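Local atomic coordinates of Chains: A (Unidentified, PDB entry 6ZM9), a protein that is a phage-encoded S-adenosylmethionine lyase, which breaks S-adenosylmethionine down to 5'-methylthioadenosine, probably with release of homoserine lactone. Residues A13-G18 with G89-L94. Numbering follows the deposited sequence.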
loop_
_atom_site.group_PDB
_atom_site.type_symbol
_atom_site.label_atom_id
_atom_site.label_comp_id
_atom_site.label_asym_id
_atom_site.label_seq_id
_atom_site.Cartn_x
_atom_site.Cartn_y
_atom_site.Cartn_z
ATOM N N ALA A 13 6.799 5.286 7.495
ATOM C CA ALA A 13 6.956 3.932 7.983
ATOM C C ALA A 13 5.754 3.092 7.596
ATOM O O ALA A 13 4.663 3.604 7.338
ATOM C CB ALA A 13 7.070 3.895 9.511
ATOM N N ARG A 14 5.979 1.783 7.556
ATOM C CA ARG A 14 4.929 0.784 7.414
ATOM C C ARG A 14 5.122 -0.250 8.517
ATOM O O ARG A 14 6.245 -0.696 8.767
ATOM C CB ARG A 14 5.014 0.060 6.062
ATOM C CG ARG A 14 4.852 0.937 4.852
ATOM C CD ARG A 14 4.414 0.114 3.635
ATOM N NE ARG A 14 5.456 -0.790 3.148
ATOM C CZ ARG A 14 5.272 -1.710 2.205
ATOM N NH1 ARG A 14 4.081 -1.873 1.641
ATOM N NH2 ARG A 14 6.286 -2.475 1.827
ATOM N N ILE A 15 4.031 -0.628 9.177
ATOM C CA ILE A 15 4.056 -1.644 10.221
ATOM C C ILE A 15 3.020 -2.706 9.874
ATOM O O ILE A 15 1.878 -2.375 9.556
ATOM C CB ILE A 15 3.746 -1.038 11.601
ATOM C CG1 ILE A 15 4.689 0.124 11.919
ATOM C CG2 ILE A 15 3.808 -2.105 12.692
ATOM C CD1 ILE A 15 4.357 0.833 13.217
ATOM N N PHE A 16 3.418 -3.978 9.939
ATOM C CA PHE A 16 2.525 -5.091 9.657
ATOM C C PHE A 16 2.233 -5.842 10.945
ATOM O O PHE A 16 3.164 -6.355 11.587
ATOM C CB PHE A 16 3.162 -6.016 8.638
ATOM C CG PHE A 16 3.385 -5.385 7.297
ATOM C CD1 PHE A 16 4.528 -4.653 7.022
ATOM C CD2 PHE A 16 2.435 -5.520 6.308
ATOM C CE1 PHE A 16 4.727 -4.083 5.762
ATOM C CE2 PHE A 16 2.630 -4.969 5.033
ATOM C CZ PHE A 16 3.769 -4.257 4.757
ATOM N N VAL A 17 0.942 -5.924 11.301
ATOM C CA VAL A 17 0.480 -6.543 12.545
ATOM C C VAL A 17 -0.600 -7.564 12.205
ATOM O O VAL A 17 -1.639 -7.192 11.645
ATOM C CB VAL A 17 -0.124 -5.515 13.525
ATOM C CG1 VAL A 17 -0.412 -6.187 14.872
ATOM C CG2 VAL A 17 0.765 -4.300 13.720
ATOM N N GLY A 18 -0.388 -8.819 12.584
ATOM C CA GLY A 18 -1.399 -9.834 12.412
ATOM C C GLY A 18 -2.462 -9.829 13.499
ATOM O O GLY A 18 -2.294 -9.271 14.589
ATOM N N GLY A 89 12.931 5.992 16.475
ATOM C CA GLY A 89 12.720 5.470 17.810
ATOM C C GLY A 89 11.251 5.357 18.173
ATOM O O GLY A 89 10.837 4.384 18.809
ATOM N N LYS A 90 10.451 6.352 17.791
ATOM C CA LYS A 90 9.030 6.309 18.113
ATOM C C LYS A 90 8.319 5.212 17.328
ATOM O O LYS A 90 7.431 4.541 17.864
ATOM C CB LYS A 90 8.393 7.677 17.885
ATOM C CG LYS A 90 8.779 8.693 18.984
ATOM C CD LYS A 90 8.156 10.035 18.727
ATOM C CE LYS A 90 8.208 10.935 19.957
ATOM N NZ LYS A 90 9.530 10.865 20.632
ATOM N N VAL A 91 8.705 4.992 16.072
ATOM C CA VAL A 91 8.084 3.919 15.305
ATOM C C VAL A 91 8.494 2.554 15.850
ATOM O O VAL A 91 7.673 1.632 15.936
ATOM C CB VAL A 91 8.383 4.071 13.803
ATOM C CG1 VAL A 91 7.956 2.811 13.070
ATOM C CG2 VAL A 91 7.671 5.302 13.274
ATOM N N GLN A 92 9.766 2.403 16.219
ATOM C CA GLN A 92 10.226 1.147 16.810
ATOM C C GLN A 92 9.474 0.847 18.092
ATOM O O GLN A 92 9.038 -0.287 18.334
ATOM C CB GLN A 92 11.722 1.263 17.107
ATOM C CG GLN A 92 12.617 1.126 15.891
ATOM C CD GLN A 92 14.067 1.403 16.243
ATOM O OE1 GLN A 92 14.360 2.183 17.143
ATOM N NE2 GLN A 92 14.977 0.764 15.526
ATOM N N ALA A 93 9.298 1.861 18.940
ATOM C CA ALA A 93 8.590 1.655 20.195
ATOM C C ALA A 93 7.131 1.296 19.946
ATOM O O ALA A 93 6.558 0.463 20.655
ATOM C CB ALA A 93 8.693 2.911 21.062
ATOM N N LEU A 94 6.510 1.938 18.954
ATOM C CA LEU A 94 5.144 1.592 18.593
ATOM C C LEU A 94 5.044 0.136 18.157
ATOM O O LEU A 94 4.158 -0.600 18.600
ATOM C CB LEU A 94 4.661 2.539 17.494
ATOM C CG LEU A 94 3.325 2.206 16.819
ATOM C CD1 LEU A 94 2.147 2.215 17.792
ATOM C CD2 LEU A 94 3.082 3.194 15.680
#
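I15 reaches from the sheet to the helix and touches both V91 and L94. Its CB leaves the strand on the helix side. There the chain forks: CG2 makes no close contact with residues 89-94, while CG1 lies anti to the carbonyl carbon (chi1 -55°) and carries the side chain out to the helix. The next torsion is extended, chi2 175°, and lets CD1 reach two side chains one helical turn apart. I15 CD1 lies 3.6 Å from L94 CD2, with L94 CG next at 4.0 Å, the two side chains meeting at a slant. Its other neighbour is V91 CG1, 4.1 Å from I15 CD1. That same V91 methyl also meets A13, whose CB sits 3.8 Å from V91 CG1 and a little farther from CG2, so the valine straddles the alanine with both branches. All four side chains are buried, and only methyl and methine carbons touch. More apolar groups close the core around them: V109 and I111 of strand 106-113 against V91, and I39 of helix 29-43 and I76 of strand 66-77 against L94. F16 points to the opposite face of strand 11-21 and touches the bound methylthioadenosine; G18 belongs to the same pocket, which places the nucleoside across the sheet from this core. Strand 13-18 and helix 89-94 run almost parallel, 7° apart with axes 10.0 Å from each other, as in a ferredoxin-like alpha+beta sandwich, with helices 29-43 and 84-101 on one face of the antiparallel sheet and 11-21 as an inner strand.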